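Local atomic coordinates of putative hemin transport system, substrate-binding protein (Burkholderia cenocepacia J2315, PDB entry 5GIZ), a protein that binds heme in the bacterial periplasm and probably delivers it to an inner-membrane transporter for uptake. Residues R130-Q133 with A134-D137. Sequence-based numbering, arbitrary orientation.
Sequences RDWQ and AARD. With SO4 (sulfate ion), chain C.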
loop_
_atom_site.group_PDB
_atom_site.type_symbol
_atom_site.label_atom_id
_atom_site.label_comp_id
_atom_site.label_asym_id
_atom_site.label_seq_id
_atom_site.Cartn_x
_atom_site.Cartn_y
_atom_site.Cartn_z
ATOM N N ARG A 130 17.710 1.794 8.476
ATOM C CA ARG A 130 17.951 2.832 9.470
ATOM C C ARG A 130 16.639 3.543 9.770
ATOM O O ARG A 130 16.287 3.772 10.930
ATOM C CB ARG A 130 19.031 3.789 8.937
ATOM C CG ARG A 130 19.444 4.896 9.863
ATOM C CD ARG A 130 20.695 5.563 9.303
ATOM N NE ARG A 130 20.517 6.197 7.976
ATOM C CZ ARG A 130 21.157 5.878 6.839
ATOM N NH1 ARG A 130 22.068 4.895 6.778
ATOM N NH2 ARG A 130 20.892 6.576 5.720
ATOM N N ASP A 131 15.926 3.908 8.725
ATOM C CA ASP A 131 14.659 4.574 8.944
ATOM C C ASP A 131 13.646 3.684 9.667
ATOM O O ASP A 131 12.840 4.149 10.506
ATOM C CB ASP A 131 14.068 5.058 7.632
ATOM C CG ASP A 131 14.868 6.183 7.000
ATOM O OD1 ASP A 131 15.693 6.829 7.646
ATOM O OD2 ASP A 131 14.657 6.452 5.835
ATOM N N TRP A 132 13.650 2.402 9.319
ATOM C CA TRP A 132 12.754 1.474 9.985
ATOM C C TRP A 132 13.027 1.383 11.497
ATOM O O TRP A 132 12.112 1.381 12.306
ATOM C CB TRP A 132 12.836 0.132 9.337
ATOM C CG TRP A 132 11.872 -0.860 9.937
ATOM C CD1 TRP A 132 12.200 -2.017 10.515
ATOM C CD2 TRP A 132 10.439 -0.770 9.994
ATOM N NE1 TRP A 132 11.079 -2.660 10.954
ATOM C CE2 TRP A 132 9.982 -1.910 10.669
ATOM C CE3 TRP A 132 9.519 0.180 9.578
ATOM C CZ2 TRP A 132 8.642 -2.181 10.878
ATOM C CZ3 TRP A 132 8.170 -0.061 9.832
ATOM C CH2 TRP A 132 7.746 -1.256 10.445
ATOM N N GLN A 133 14.287 1.267 11.880
ATOM C CA GLN A 133 14.596 1.240 13.285
ATOM C C GLN A 133 14.120 2.507 14.013
ATOM O O GLN A 133 13.566 2.434 15.103
ATOM C CB GLN A 133 16.103 1.026 13.515
ATOM C CG GLN A 133 16.447 0.943 14.992
ATOM C CD GLN A 133 15.836 -0.276 15.656
ATOM O OE1 GLN A 133 16.134 -1.407 15.262
ATOM N NE2 GLN A 133 14.963 -0.053 16.670
ATOM N N ALA A 134 14.296 3.652 13.392
ATOM C CA ALA A 134 13.802 4.925 13.938
ATOM C C ALA A 134 12.300 4.907 14.083
ATOM O O ALA A 134 11.774 5.384 15.057
ATOM C CB ALA A 134 14.290 6.079 13.070
ATOM N N ALA A 135 11.581 4.386 13.105
ATOM C CA ALA A 135 10.127 4.302 13.172
ATOM C C ALA A 135 9.703 3.362 14.321
ATOM O O ALA A 135 8.821 3.682 15.119
ATOM C CB ALA A 135 9.598 3.824 11.828
ATOM N N ARG A 136 10.362 2.219 14.448
ATOM C CA ARG A 136 10.105 1.299 15.558
ATOM C C ARG A 136 10.281 2.032 16.890
ATOM O O ARG A 136 9.445 1.905 17.765
ATOM C CB ARG A 136 11.077 0.144 15.537
ATOM C CG ARG A 136 10.823 -0.873 14.481
ATOM C CD ARG A 136 9.537 -1.620 14.651
ATOM N NE ARG A 136 9.639 -2.968 14.076
ATOM C CZ ARG A 136 8.649 -3.872 14.095
ATOM N NH1 ARG A 136 7.473 -3.546 14.668
ATOM N NH2 ARG A 136 8.850 -5.085 13.559
ATOM N N ASP A 137 11.377 2.787 17.008
ATOM C CA ASP A 137 11.663 3.596 18.199
ATOM C C ASP A 137 10.597 4.630 18.483
ATOM O O ASP A 137 10.195 4.792 19.639
ATOM C CB ASP A 137 13.024 4.324 18.090
ATOM C CG ASP A 137 14.215 3.378 18.162
ATOM O OD1 ASP A 137 14.022 2.162 18.483
ATOM O OD2 ASP A 137 15.356 3.868 17.893
HETATM S S SO4 C . 6.800 -8.153 11.819
HETATM O O1 SO4 C . 7.463 -7.465 10.767
HETATM O O2 SO4 C . 7.375 -9.511 12.074
HETATM O O3 SO4 C . 6.786 -7.367 13.060
HETATM O O4 SO4 C . 5.425 -8.442 11.565
#
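One face of the W132 indole carries the aliphatic part of R136: CG stands 4.2 Å from the centroid of the five-membered ring, a CH-pi contact over the face. With CG anti to the carbonyl carbon (chi1 -74°) and a bend at chi2, the R136 chain folds over the indole. Further out, R136 NE comes to 3.4 Å from W132 CZ2, and that same carbon lies over one face of the guanidinium, toward its rim. Ring and guanidinium planes are 50° apart, so this is a slanted approach and not a flat stack. At the guanidinium edge, R136 NH2 donates to sulfate O3 at 3.1 Å; the ion, probably from the crystallisation liquor, is also hydrogen-bonded to the hydroxyl of Y178, whose ring meets W132 edge-to-face. W132 also packs on L255 and V259 of helix 255-269. This is a worked case of i to i+4 pairing along the long helix 118-141, which in this class of periplasmic binding protein spans the two lobes. The backbone hydrogen bond from R136 N to W132 O, 2.9 Å, joins the same two residues. One residue on, the pattern recurs in polar form: Q133 NE2 gives a hydrogen bond of 3.0 Å to D137 OD1, with OD1 close to the Q133 amide plane but NE2 approaching from above the D137 carboxylate plane.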